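Side-chain contacts in endoglucanase (Humicola insolens, PDB 1DYS), which hydrolyses internal beta-1,4-glucosidic bonds of cellulose as an endoglucanase of glycoside hydrolase family 6: residues A[13-18]-A[66-71]; A[100-105]-A[110-115]; A[142-147]-A[154-159]; A[202-207]-A[211-216]; A[242-247]-A[298-303]. All coordinates share one frame; numbering follows the deposited sequence. Where two conformers were deposited one is given.

Interaction 1: residues A[13-18]-A[66-71]; sequences VNSDYS and IQNARA
Asn68 lays the nitrogen end of its amide against the hydroxyl of Ser15. This pair makes up the whole of the close contact between the two segments. ND2 of Asn68 donates to OG of Ser15 at 2.8 Å. The bond is short but bent, with an N-H...O angle of 137°. OG lies a little outside the amide plane, by 16°. The same nitrogen also touches the carbon behind the hydroxyl, since Asn68 ND2 is 3.4 Å from Ser15 CB. Ser15 holds OG between its own backbone N and carbonyl carbon (chi1 53°), and this turns the oxygen to the neighbouring helix. Asn68 ND2 also forms a hydrogen bond with Tyr51 OH, and one amide nitrogen thus joins two hydroxyls. With an alanine in place of Asn68, Ser15 OG and Tyr51 OH would probably both lose this partner, and the two segments the hydrogen bond between them. Beside Ser15, Asn14 is the N-cap of the helix. Its OD1 takes a hydrogen bond from Tyr17 N at 3.1 Å, and a weak one from Asp16 N. Ser15 stands in the first turn of helix 15-29, just after strand 10-11. Asn68 lies mid-way along helix 60-74. Tyr51, from strand 51-53, meets both segments, so the contact sits at the surface where two helices approach beside the parallel sheet.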
# COMPACT_ATOMS: atom_id res chain seq x y z
N VAL A 13 25.13 -1.66 0.11
CA VAL A 13 24.13 -2.59 0.66
C VAL A 13 22.91 -1.80 1.14
O VAL A 13 23.02 -0.69 1.67
CB VAL A 13 24.74 -3.40 1.82
CG1 VAL A 13 23.69 -3.93 2.79
CG2 VAL A 13 25.63 -4.56 1.31
N ASN A 14 21.72 -2.36 0.99
CA ASN A 14 20.48 -1.78 1.49
C ASN A 14 20.32 -2.38 2.89
O ASN A 14 20.07 -3.58 3.07
CB ASN A 14 19.33 -2.08 0.55
CG ASN A 14 17.96 -1.64 1.04
OD1 ASN A 14 17.77 -1.53 2.23
ND2 ASN A 14 17.04 -1.41 0.08
N SER A 15 20.44 -1.58 3.95
CA SER A 15 20.37 -2.08 5.31
C SER A 15 19.00 -2.59 5.70
O SER A 15 18.93 -3.55 6.50
CB SER A 15 20.85 -1.01 6.31
OG SER A 15 20.12 0.18 6.07
N ASP A 16 17.94 -2.00 5.15
CA ASP A 16 16.61 -2.52 5.53
C ASP A 16 16.42 -3.93 4.98
O ASP A 16 15.96 -4.87 5.66
CB ASP A 16 15.54 -1.57 5.02
CG ASP A 16 14.16 -2.07 5.45
OD1 ASP A 16 13.95 -2.53 6.60
OD2 ASP A 16 13.30 -2.03 4.55
N TYR A 17 16.77 -4.08 3.68
CA TYR A 17 16.69 -5.39 3.06
C TYR A 17 17.56 -6.40 3.76
O TYR A 17 17.23 -7.56 4.03
CB TYR A 17 17.13 -5.24 1.60
CG TYR A 17 17.12 -6.46 0.73
CD1 TYR A 17 16.11 -7.41 0.76
CD2 TYR A 17 18.17 -6.65 -0.18
CE1 TYR A 17 16.15 -8.50 -0.10
CE2 TYR A 17 18.22 -7.74 -1.03
CZ TYR A 17 17.20 -8.65 -0.98
OH TYR A 17 17.19 -9.74 -1.82
N SER A 18 18.82 -6.06 4.05
CA SER A 18 19.71 -6.95 4.80
C SER A 18 19.13 -7.38 6.14
O SER A 18 19.24 -8.55 6.53
CB SER A 18 21.05 -6.22 4.97
OG SER A 18 21.90 -6.51 3.87
N ILE A 66 22.27 7.58 2.93
CA ILE A 66 23.43 8.50 3.01
C ILE A 66 24.25 8.20 4.24
O ILE A 66 25.48 8.26 4.17
CB ILE A 66 22.92 9.95 3.01
CG1 ILE A 66 22.47 10.34 1.61
CG2 ILE A 66 23.99 10.95 3.48
CD1 ILE A 66 21.65 11.60 1.56
N GLN A 67 23.65 7.93 5.38
CA GLN A 67 24.36 7.57 6.61
C GLN A 67 25.22 6.35 6.35
O GLN A 67 26.43 6.25 6.61
CB GLN A 67 23.40 7.33 7.78
CG GLN A 67 24.12 6.61 8.93
CD GLN A 67 23.33 6.57 10.21
OE1 GLN A 67 22.51 7.44 10.50
NE2 GLN A 67 23.57 5.55 11.03
N ASN A 68 24.58 5.32 5.76
CA ASN A 68 25.27 4.10 5.41
C ASN A 68 26.40 4.33 4.41
O ASN A 68 27.46 3.72 4.54
CB ASN A 68 24.28 3.07 4.86
CG ASN A 68 23.27 2.60 5.88
OD1 ASN A 68 23.51 2.68 7.09
ND2 ASN A 68 22.15 2.04 5.42
N ALA A 69 26.21 5.20 3.42
CA ALA A 69 27.22 5.50 2.43
C ALA A 69 28.43 6.16 3.13
O ALA A 69 29.55 5.73 2.90
CB ALA A 69 26.76 6.40 1.29
N ARG A 70 28.16 7.10 4.03
CA ARG A 70 29.25 7.77 4.75
C ARG A 70 29.98 6.84 5.70
O ARG A 70 31.21 6.98 5.87
CB ARG A 70 28.72 8.99 5.50
CG ARG A 70 28.17 10.05 4.55
CD ARG A 70 27.67 11.30 5.28
NE ARG A 70 27.54 12.37 4.27
CZ ARG A 70 26.60 13.29 4.32
NH1 ARG A 70 25.76 13.31 5.34
NH2 ARG A 70 26.56 14.19 3.32
N ALA A 71 29.32 5.85 6.29
CA ALA A 71 29.97 4.87 7.15
C ALA A 71 30.84 3.91 6.34
O ALA A 71 31.91 3.45 6.78
CB ALA A 71 28.93 4.07 7.94

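Interaction 2: residues A[100-105]-A[110-115]; sequences GELKLS and NRYKNE
Leu102 and Tyr112 bring an irregular loop and a helix together, with their CA atoms 7.2 Å apart and no regular pairing between the backbones. Leu102 is the residue that reaches across. Its CG stands beside the backbone N, anti to the carbonyl carbon (chi1 -56°), and the two methyls fork over the helix. CD1 takes the side of Tyr112: Leu102 CD1 lies 3.6 Å from Tyr112 CA and 3.7 Å from Tyr112 CB. This methyl meets the tyrosine ring at its edge, near the ring plane, and not over a face. The other methyl rests on the root of the arginine, with Leu102 CD2 4.0 Å from Arg111 CB. Beyond CB the arginine runs on extended. Arg111 NH1 gives a weak hydrogen bond of 3.3 Å to a water oxygen. That water also accepts from Lys103 N at 3.1 Å, so it bridges the guanidinium group and the loop backbone. The hydroxyl of Tyr112 points elsewhere and is hydrogen-bonded to Glu137. Phe57 of the second subunit packs on both Leu102 and Arg111, so the apolar patch lies at the subunit interface. Glu115 forms a salt bridge with Arg60 of that same subunit. The contact pins the long loop after strand 79-85 to helix 108-126, which follows it. This is a beta-alpha unit of the distorted barrel of family 6 cellulases. The same loop carries Asp92, probably one of two proton donors, whose side chain is about 11 Å from that of Leu102.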
# COMPACT_ATOMS: atom_id res chain seq x y z
N GLY A 100 0.27 4.63 -6.22
CA GLY A 100 0.92 5.38 -5.13
C GLY A 100 -0.07 6.37 -4.52
O GLY A 100 -1.27 6.47 -4.82
N GLU A 101 0.48 7.22 -3.65
CA GLU A 101 -0.32 8.17 -2.90
C GLU A 101 -0.73 9.41 -3.67
O GLU A 101 -1.68 10.09 -3.19
CB GLU A 101 0.44 8.56 -1.61
CG GLU A 101 1.67 9.41 -1.99
CD GLU A 101 2.67 9.42 -0.85
OE1 GLU A 101 2.41 8.89 0.26
OE2 GLU A 101 3.76 9.98 -1.09
N LEU A 102 -0.13 9.69 -4.83
CA LEU A 102 -0.42 10.90 -5.59
C LEU A 102 -1.32 10.60 -6.79
O LEU A 102 -1.14 9.65 -7.51
CB LEU A 102 0.86 11.58 -6.08
CG LEU A 102 1.86 11.94 -4.99
CD1 LEU A 102 3.05 12.66 -5.61
CD2 LEU A 102 1.25 12.81 -3.91
N LYS A 103 -2.32 11.45 -6.91
CA LYS A 103 -3.30 11.35 -8.00
C LYS A 103 -3.38 12.70 -8.70
O LYS A 103 -3.40 13.74 -8.03
CB LYS A 103 -4.67 10.97 -7.42
CG LYS A 103 -4.65 9.64 -6.66
CD LYS A 103 -6.02 9.17 -6.27
CE LYS A 103 -6.01 7.66 -5.96
NZ LYS A 103 -7.42 7.25 -5.65
N LEU A 104 -3.46 12.69 -10.03
CA LEU A 104 -3.49 13.97 -10.75
C LEU A 104 -4.71 14.79 -10.37
O LEU A 104 -4.55 16.00 -10.18
CB LEU A 104 -3.37 13.77 -12.25
CG LEU A 104 -1.99 13.28 -12.74
CD1 LEU A 104 -2.13 12.88 -14.20
CD2 LEU A 104 -0.94 14.36 -12.54
N SER A 105 -5.84 14.13 -10.13
CA SER A 105 -7.06 14.81 -9.74
C SER A 105 -7.08 15.28 -8.29
O SER A 105 -8.10 15.84 -7.86
CB SER A 105 -8.23 13.85 -10.03
OG SER A 105 -8.07 12.64 -9.32
N ASN A 110 1.45 19.10 -8.51
CA ASN A 110 2.10 20.04 -7.61
C ASN A 110 2.72 19.36 -6.39
O ASN A 110 3.83 19.73 -6.02
CB ASN A 110 1.11 21.12 -7.12
CG ASN A 110 0.91 22.16 -8.21
OD1 ASN A 110 -0.20 22.68 -8.44
ND2 ASN A 110 2.00 22.49 -8.90
N ARG A 111 2.05 18.38 -5.79
CA ARG A 111 2.52 17.66 -4.61
C ARG A 111 3.79 16.85 -4.95
O ARG A 111 4.73 16.82 -4.16
CB ARG A 111 1.44 16.76 -4.02
CG ARG A 111 0.14 17.44 -3.59
CD ARG A 111 -0.90 16.40 -3.14
NE ARG A 111 -2.00 17.12 -2.45
CZ ARG A 111 -3.11 16.49 -2.06
NH1 ARG A 111 -3.31 15.19 -2.22
NH2 ARG A 111 -4.05 17.23 -1.45
N TYR A 112 3.78 16.25 -6.14
CA TYR A 112 4.98 15.55 -6.62
C TYR A 112 6.17 16.50 -6.74
O TYR A 112 7.26 16.18 -6.27
CB TYR A 112 4.75 14.95 -7.98
CG TYR A 112 5.84 14.09 -8.58
CD1 TYR A 112 6.09 12.80 -8.14
CD2 TYR A 112 6.58 14.59 -9.63
CE1 TYR A 112 7.08 12.04 -8.76
CE2 TYR A 112 7.56 13.82 -10.26
CZ TYR A 112 7.79 12.53 -9.81
OH TYR A 112 8.77 11.80 -10.44
N LYS A 113 5.95 17.68 -7.36
CA LYS A 113 7.11 18.59 -7.36
C LYS A 113 7.55 19.06 -5.99
O LYS A 113 8.75 19.02 -5.65
CB LYS A 113 6.78 19.84 -8.19
CG LYS A 113 6.36 19.49 -9.59
CD LYS A 113 6.02 20.79 -10.36
CE LYS A 113 5.92 20.46 -11.85
NZ LYS A 113 5.21 21.54 -12.58
N ASN A 114 6.62 19.63 -5.21
CA ASN A 114 6.97 20.33 -3.98
C ASN A 114 7.15 19.45 -2.76
O ASN A 114 8.01 19.81 -1.93
CB ASN A 114 5.87 21.40 -3.72
CG ASN A 114 5.80 22.32 -4.94
OD1 ASN A 114 6.82 22.75 -5.47
ND2 ASN A 114 4.61 22.62 -5.44
N GLU A 115 6.43 18.36 -2.64
CA GLU A 115 6.54 17.53 -1.45
C GLU A 115 7.39 16.27 -1.68
O GLU A 115 7.71 15.67 -0.64
CB GLU A 115 5.13 17.11 -0.99
CG GLU A 115 4.29 18.26 -0.44
CD GLU A 115 2.95 17.79 0.11
OE1 GLU A 115 2.90 17.00 1.08
OE2 GLU A 115 1.91 18.15 -0.46
O HOH W 1 -2.29 13.89 -5.03

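Interaction 3: residues A[142-147]-A[154-159]; sequences GNMVTG and NARGPQ
Arg156 has CG anti to its backbone nitrogen (chi1 177°) and runs extended from there to NE, which carries its end to Met144 on the other helix. Met144 has a less usual first torsion (chi1 -105°) and bends again at chi3 (-98°), so its CE turns toward Gln159. The two chains pass each other at a slant. Arg156 NH1 comes within 3.1 Å of Met144 CG and 3.4 Å of Met144 CB. This is tight packing of a nitrogen on methylene carbons, and the sulfur is farther off. The carbonyl O of Met144 lies over one face of the guanidinium group, displaced toward its rim, with Arg156 CZ at 3.8 Å from it. The charge of Arg156 is met by Glu199, which forms a salt bridge with NH1. At the other end, Met144 CE is 4.2 Å from Gln159 OE1. Gln159 NE2 bonds to Pro89 O, which ties the amide to the loop that follows strand 79-85. Met144 is buried, with Ile163 and Ile203 also against it. Thr146 returns OG1 to Gly142 O at 2.9 Å, and it also bonds to Trp186, a probable substrate-binding residue. The contact thus fills the corner between helix 140-146 and helix 150-169, with helix 190-207 packed against it through Glu199 and Ile203.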
# COMPACT_ATOMS: atom_id res chain seq x y z
N GLY A 142 6.92 2.84 -20.10
CA GLY A 142 6.15 1.71 -20.63
C GLY A 142 4.67 2.10 -20.70
O GLY A 142 4.03 1.94 -21.73
N ASN A 143 4.13 2.60 -19.60
CA ASN A 143 2.73 3.00 -19.52
C ASN A 143 2.42 4.14 -20.49
O ASN A 143 1.30 4.21 -21.02
CB ASN A 143 2.44 3.34 -18.06
CG ASN A 143 2.14 2.17 -17.15
OD1 ASN A 143 1.03 1.66 -17.21
ND2 ASN A 143 3.12 1.81 -16.34
N MET A 144 3.38 5.02 -20.76
CA MET A 144 3.20 6.10 -21.72
C MET A 144 3.19 5.61 -23.17
O MET A 144 2.32 6.10 -23.93
CB MET A 144 4.33 7.12 -21.61
CG MET A 144 3.98 8.43 -20.93
SD MET A 144 5.52 9.15 -20.34
CE MET A 144 5.49 8.65 -18.62
N VAL A 145 4.04 4.68 -23.55
CA VAL A 145 4.08 4.13 -24.90
C VAL A 145 2.92 3.23 -25.28
O VAL A 145 2.44 3.21 -26.42
CB VAL A 145 5.37 3.29 -25.12
CG1 VAL A 145 5.30 2.40 -26.36
CG2 VAL A 145 6.60 4.17 -25.19
N THR A 146 2.54 2.32 -24.40
CA THR A 146 1.51 1.34 -24.73
C THR A 146 0.20 1.61 -24.02
O THR A 146 -0.78 0.89 -24.20
CB THR A 146 2.06 -0.06 -24.41
OG1 THR A 146 2.33 -0.10 -22.99
CG2 THR A 146 3.35 -0.34 -25.16
N GLY A 147 0.15 2.64 -23.18
CA GLY A 147 -1.04 2.94 -22.40
C GLY A 147 -2.12 3.66 -23.20
O GLY A 147 -2.06 4.88 -23.25
N ASN A 154 -5.25 10.42 -20.24
CA ASN A 154 -5.51 11.59 -19.45
C ASN A 154 -4.34 12.01 -18.58
O ASN A 154 -4.33 13.14 -18.12
CB ASN A 154 -6.69 11.33 -18.48
CG ASN A 154 -7.91 12.09 -18.96
OD1 ASN A 154 -7.93 13.32 -18.86
ND2 ASN A 154 -8.88 11.35 -19.47
N ALA A 155 -3.46 11.08 -18.24
CA ALA A 155 -2.32 11.32 -17.37
C ALA A 155 -1.02 11.63 -18.10
O ALA A 155 -0.05 12.13 -17.54
CB ALA A 155 -2.11 10.02 -16.58
N ARG A 156 -1.00 11.31 -19.39
CA ARG A 156 0.19 11.39 -20.23
C ARG A 156 0.92 12.72 -20.11
O ARG A 156 2.10 12.79 -19.71
CB ARG A 156 -0.18 11.09 -21.69
CG ARG A 156 0.97 11.21 -22.70
CD ARG A 156 0.61 10.67 -24.06
NE ARG A 156 1.57 10.19 -25.01
CZ ARG A 156 2.79 9.72 -24.92
NH1 ARG A 156 3.37 9.65 -23.73
NH2 ARG A 156 3.47 9.34 -26.00
N GLY A 157 0.25 13.82 -20.45
CA GLY A 157 0.77 15.17 -20.42
C GLY A 157 1.48 15.56 -19.14
O GLY A 157 2.69 15.83 -19.02
N PRO A 158 0.73 15.55 -18.03
CA PRO A 158 1.24 15.87 -16.72
C PRO A 158 2.33 14.89 -16.29
O PRO A 158 3.31 15.27 -15.61
CB PRO A 158 0.02 15.79 -15.77
CG PRO A 158 -1.12 16.06 -16.74
CD PRO A 158 -0.72 15.34 -18.03
N GLN A 159 2.24 13.63 -16.70
CA GLN A 159 3.30 12.70 -16.25
C GLN A 159 4.62 13.02 -16.93
O GLN A 159 5.70 12.96 -16.32
CB GLN A 159 2.90 11.24 -16.40
CG GLN A 159 1.86 10.76 -15.40
CD GLN A 159 1.55 9.28 -15.63
OE1 GLN A 159 1.75 8.75 -16.70
NE2 GLN A 159 1.09 8.61 -14.59

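Interaction 4: residues A[202-207]-A[211-216]; sequences TILQKA and AKIRGF
Ala211 opens the second segment by setting its methyl against the end of helix 190-207. Ala211 CB is 3.6 Å from Ala207 CB and 3.6 Å from Ala207 O. The methyl therefore touches both the side chain and the backbone carbonyl of the last helical residue. At Lys212 the bond to CB points away from the helix. Ile213 comes back to it. Its CG1 sits between the backbone N and the carbonyl carbon (chi1 62°), and CG2 lies beside the N. From there both branches of Ile213 reach Leu204: Ile213 CG2 is 4.0 Å from Leu204 CD2, and Ile213 CD1 is 4.1 Å from Leu204 CD1. The contacts between side chains are all apolar. Here a beta-alpha-beta crossover is completed, for helix 190-207 links the parallel neighbours 175-180 and 215-218. Ile213 also packs on Leu177 and Leu179 of the first of these strands, so it lies between helix and sheet. Arg214 sends its guanidinium group off to a salt bridge with Asp304. Gly215 starts the strand with backbone angles that call for glycine, because a CB would be jammed against the carbonyl O of Arg214.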
# COMPACT_ATOMS: atom_id res chain seq x y z
N THR A 202 10.97 13.32 -25.97
CA THR A 202 9.96 14.29 -25.52
C THR A 202 10.16 14.67 -24.06
O THR A 202 10.07 15.85 -23.73
CB THR A 202 8.56 13.71 -25.73
OG1 THR A 202 8.37 13.51 -27.13
CG2 THR A 202 7.47 14.61 -25.17
N ILE A 203 10.39 13.69 -23.18
CA ILE A 203 10.64 13.97 -21.78
C ILE A 203 11.89 14.80 -21.55
O ILE A 203 11.88 15.68 -20.67
CB ILE A 203 10.76 12.66 -20.95
CG1 ILE A 203 9.33 12.13 -20.82
CG2 ILE A 203 11.43 12.84 -19.61
CD1 ILE A 203 9.27 10.66 -20.49
N LEU A 204 12.97 14.53 -22.27
CA LEU A 204 14.20 15.29 -22.10
C LEU A 204 14.02 16.74 -22.57
O LEU A 204 14.55 17.68 -21.94
CB LEU A 204 15.34 14.60 -22.85
CG LEU A 204 15.87 13.35 -22.12
CD1 LEU A 204 16.95 12.66 -22.93
CD2 LEU A 204 16.43 13.74 -20.77
N GLN A 205 13.25 16.95 -23.64
CA GLN A 205 12.98 18.33 -24.06
C GLN A 205 12.31 19.11 -22.93
O GLN A 205 12.70 20.24 -22.65
CB GLN A 205 12.08 18.40 -25.28
CG GLN A 205 12.63 17.72 -26.52
CD GLN A 205 11.60 17.77 -27.65
OE1 GLN A 205 11.30 16.78 -28.31
NE2 GLN A 205 11.04 18.96 -27.85
N LYS A 206 11.33 18.51 -22.26
CA LYS A 206 10.63 19.13 -21.14
C LYS A 206 11.51 19.36 -19.93
O LYS A 206 11.33 20.40 -19.26
CB LYS A 206 9.41 18.29 -20.74
CG LYS A 206 8.56 17.99 -21.96
CD LYS A 206 7.14 17.62 -21.63
CE LYS A 206 6.42 17.07 -22.86
NZ LYS A 206 6.42 18.07 -23.97
N ALA A 207 12.53 18.56 -19.69
CA ALA A 207 13.47 18.78 -18.59
C ALA A 207 14.39 19.96 -18.95
O ALA A 207 14.92 20.61 -18.06
CB ALA A 207 14.34 17.56 -18.28
N ALA A 211 19.65 19.90 -19.44
CA ALA A 211 19.34 18.70 -18.69
C ALA A 211 19.97 17.45 -19.29
O ALA A 211 19.96 17.28 -20.52
CB ALA A 211 17.83 18.52 -18.68
N LYS A 212 20.50 16.59 -18.42
CA LYS A 212 21.00 15.34 -18.99
C LYS A 212 20.60 14.17 -18.07
O LYS A 212 20.37 14.35 -16.89
CB LYS A 212 22.50 15.22 -19.19
CG LYS A 212 23.43 15.95 -18.26
CD LYS A 212 23.65 17.35 -18.81
CE LYS A 212 24.95 17.50 -19.58
NZ LYS A 212 25.44 18.92 -19.45
N ILE A 213 20.66 13.00 -18.70
CA ILE A 213 20.56 11.75 -17.97
C ILE A 213 21.78 10.92 -18.41
O ILE A 213 22.32 11.20 -19.50
CB ILE A 213 19.28 10.94 -18.21
CG1 ILE A 213 19.13 10.52 -19.67
CG2 ILE A 213 18.09 11.77 -17.69
CD1 ILE A 213 17.76 9.91 -20.00
N ARG A 214 22.18 9.96 -17.58
CA ARG A 214 23.28 9.10 -18.03
C ARG A 214 22.79 8.05 -18.99
O ARG A 214 23.46 7.58 -19.90
CB ARG A 214 23.96 8.45 -16.81
CG ARG A 214 24.84 7.25 -17.14
CD ARG A 214 26.07 7.67 -17.95
NE ARG A 214 26.94 6.49 -18.12
CZ ARG A 214 28.09 6.61 -18.81
NH1 ARG A 214 28.44 7.77 -19.37
NH2 ARG A 214 28.86 5.54 -18.96
N GLY A 215 21.54 7.62 -18.79
CA GLY A 215 20.95 6.58 -19.56
C GLY A 215 19.71 6.00 -18.87
O GLY A 215 18.84 6.78 -18.51
N PHE A 216 19.59 4.68 -18.94
CA PHE A 216 18.32 4.01 -18.65
C PHE A 216 18.42 2.84 -17.69
O PHE A 216 19.53 2.31 -17.56
CB PHE A 216 17.71 3.45 -19.98
CG PHE A 216 17.77 4.52 -21.06
CD1 PHE A 216 16.88 5.57 -21.02
CD2 PHE A 216 18.78 4.50 -22.02
CE1 PHE A 216 16.94 6.61 -21.94
CE2 PHE A 216 18.83 5.53 -22.94
CZ PHE A 216 17.94 6.58 -22.91

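Interaction 5: residues A[242-247]-A[298-303]; sequences DESRYA and TNNPNV
The amide of Asn300 lies edge-on to Ser244, with the serine hydroxyl nearly in its plane (5° out). Asn300 ND2 donates to Ser244 OG at 3.0 Å, and the bond is nearly straight at 168°. Asn300 ND2 also bonds to Thr248 OG1. The other end of the amide serves its own segment: Asn300 OD1 accepts from Asn302 N at 2.8 Å, an Asx turn at the start of a type I turn that ends at Val303. The flat guanidinium group of Arg245 is met at its edge by Asp242 OD2. Arg245 NE and NH2 hold the two oxygens of Asp242 side-on in a salt bridge, with Arg245 NE 2.9 Å from Asp242 OD1. Asp242 OD1 also caps the helix through Arg245 N. Ser244 has its OG anti to the backbone N (chi1 178°), where it also shares a water with Asn299 O. Beside this polar pair, Ala247 CB packs at 3.6 Å on Val303 CG2. A leucine at Asn300 would probably leave Ser244 OG and Thr248 OG1 without this amide partner and Asn302 N without this side-chain acceptor. A single amide thus does two jobs: it bonds to helix 243-255 and fixes the turn that leads into strand 303-307.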
# COMPACT_ATOMS: atom_id res chain seq x y z
N ASP A 242 16.90 -10.95 -24.53
CA ASP A 242 17.54 -10.89 -23.22
C ASP A 242 17.83 -9.41 -23.00
O ASP A 242 17.61 -8.61 -23.94
CB ASP A 242 18.70 -11.83 -23.04
CG ASP A 242 19.83 -11.63 -24.01
OD1 ASP A 242 19.87 -10.56 -24.65
OD2 ASP A 242 20.67 -12.55 -24.14
N GLU A 243 18.14 -9.05 -21.75
CA GLU A 243 18.32 -7.64 -21.42
C GLU A 243 19.56 -7.04 -22.03
O GLU A 243 19.58 -5.84 -22.33
CB GLU A 243 18.20 -7.48 -19.90
CG GLU A 243 16.79 -7.88 -19.45
CD GLU A 243 15.76 -6.84 -19.90
OE1 GLU A 243 15.94 -5.68 -19.45
OE2 GLU A 243 14.87 -7.13 -20.69
N SER A 244 20.60 -7.85 -22.23
CA SER A 244 21.80 -7.35 -22.90
C SER A 244 21.41 -6.94 -24.31
O SER A 244 21.83 -5.86 -24.72
CB SER A 244 22.90 -8.41 -22.94
OG SER A 244 24.01 -7.86 -23.66
N ARG A 245 20.61 -7.74 -25.05
CA ARG A 245 20.25 -7.31 -26.40
C ARG A 245 19.22 -6.19 -26.37
O ARG A 245 19.22 -5.29 -27.21
CB ARG A 245 19.81 -8.46 -27.30
CG ARG A 245 21.07 -9.27 -27.70
CD ARG A 245 20.59 -10.55 -28.35
NE ARG A 245 20.36 -11.59 -27.34
CZ ARG A 245 19.96 -12.81 -27.71
NH1 ARG A 245 19.75 -13.05 -29.01
NH2 ARG A 245 19.78 -13.77 -26.81
N TYR A 246 18.39 -6.15 -25.31
CA TYR A 246 17.44 -5.02 -25.23
C TYR A 246 18.21 -3.71 -25.10
O TYR A 246 17.89 -2.76 -25.82
CB TYR A 246 16.49 -5.22 -24.05
CG TYR A 246 15.52 -4.07 -23.83
CD1 TYR A 246 14.74 -3.56 -24.84
CD2 TYR A 246 15.35 -3.54 -22.56
CE1 TYR A 246 13.85 -2.51 -24.65
CE2 TYR A 246 14.47 -2.50 -22.33
CZ TYR A 246 13.71 -2.00 -23.38
OH TYR A 246 12.86 -0.94 -23.18
N ALA A 247 19.23 -3.68 -24.22
CA ALA A 247 20.06 -2.51 -23.99
C ALA A 247 20.73 -2.03 -25.27
O ALA A 247 20.73 -0.84 -25.58
CB ALA A 247 21.09 -2.75 -22.89
N THR A 298 30.19 -6.28 -17.64
CA THR A 298 28.96 -6.57 -18.34
C THR A 298 29.09 -7.15 -19.72
O THR A 298 28.13 -7.62 -20.35
CB THR A 298 28.12 -5.26 -18.43
OG1 THR A 298 28.82 -4.38 -19.32
CG2 THR A 298 28.00 -4.65 -17.05
N ASN A 299 30.31 -7.03 -20.29
CA ASN A 299 30.56 -7.51 -21.64
C ASN A 299 29.65 -6.88 -22.66
O ASN A 299 29.22 -7.52 -23.63
CB ASN A 299 30.42 -9.04 -21.65
CG ASN A 299 31.51 -9.71 -20.85
OD1 ASN A 299 31.26 -10.62 -20.05
ND2 ASN A 299 32.74 -9.25 -21.08
N ASN A 300 29.26 -5.62 -22.46
CA ASN A 300 28.40 -4.88 -23.34
C ASN A 300 28.65 -3.40 -23.05
O ASN A 300 28.44 -2.92 -21.96
CB ASN A 300 26.92 -5.25 -23.15
CG ASN A 300 26.00 -4.50 -24.07
OD1 ASN A 300 26.27 -3.41 -24.53
ND2 ASN A 300 24.83 -5.10 -24.39
N PRO A 301 29.14 -2.69 -24.04
CA PRO A 301 29.50 -1.29 -24.00
C PRO A 301 28.35 -0.37 -23.59
O PRO A 301 28.57 0.68 -23.01
CB PRO A 301 29.93 -0.85 -25.43
CG PRO A 301 29.64 -2.07 -26.26
CD PRO A 301 29.38 -3.27 -25.38
N ASN A 302 27.14 -0.78 -23.95
CA ASN A 302 25.94 -0.02 -23.65
C ASN A 302 25.44 -0.27 -22.24
O ASN A 302 24.44 0.34 -21.88
CB ASN A 302 24.83 -0.51 -24.61
CG ASN A 302 25.30 -0.38 -26.06
OD1 ASN A 302 25.33 -1.34 -26.83
ND2 ASN A 302 25.63 0.85 -26.40
N VAL A 303 26.08 -1.16 -21.51
CA VAL A 303 25.56 -1.50 -20.17
C VAL A 303 26.61 -1.12 -19.13
O VAL A 303 27.65 -1.77 -18.98
CB VAL A 303 25.16 -2.98 -20.07
CG1 VAL A 303 24.59 -3.29 -18.68
CG2 VAL A 303 24.10 -3.37 -21.09
O HOH W 2 26.48 -9.15 -23.02

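Overall arrangement
From the N terminus, interaction 1 closes a loop of 47 residues and joins helices 15-29 and 60-74. The later contacts follow in series along the chain; none crosses or encloses another. Interactions 2, 3 and 4 are short closures, the first on the loop before helix 108-126, the next between helices 140-146 and 150-169, the last where helix 190-207 leads to strand 215-218. Interaction 3 touches both neighbours, through Leu104 on Ala155 and Pro158 and through Met144 on Ile203. Interaction 5 closes 50 residues, bringing helix 243-255 to the start of strand 303-307. Interactions 1 and 3 lie on opposite sides of the chain's centre, as do 2 and 5.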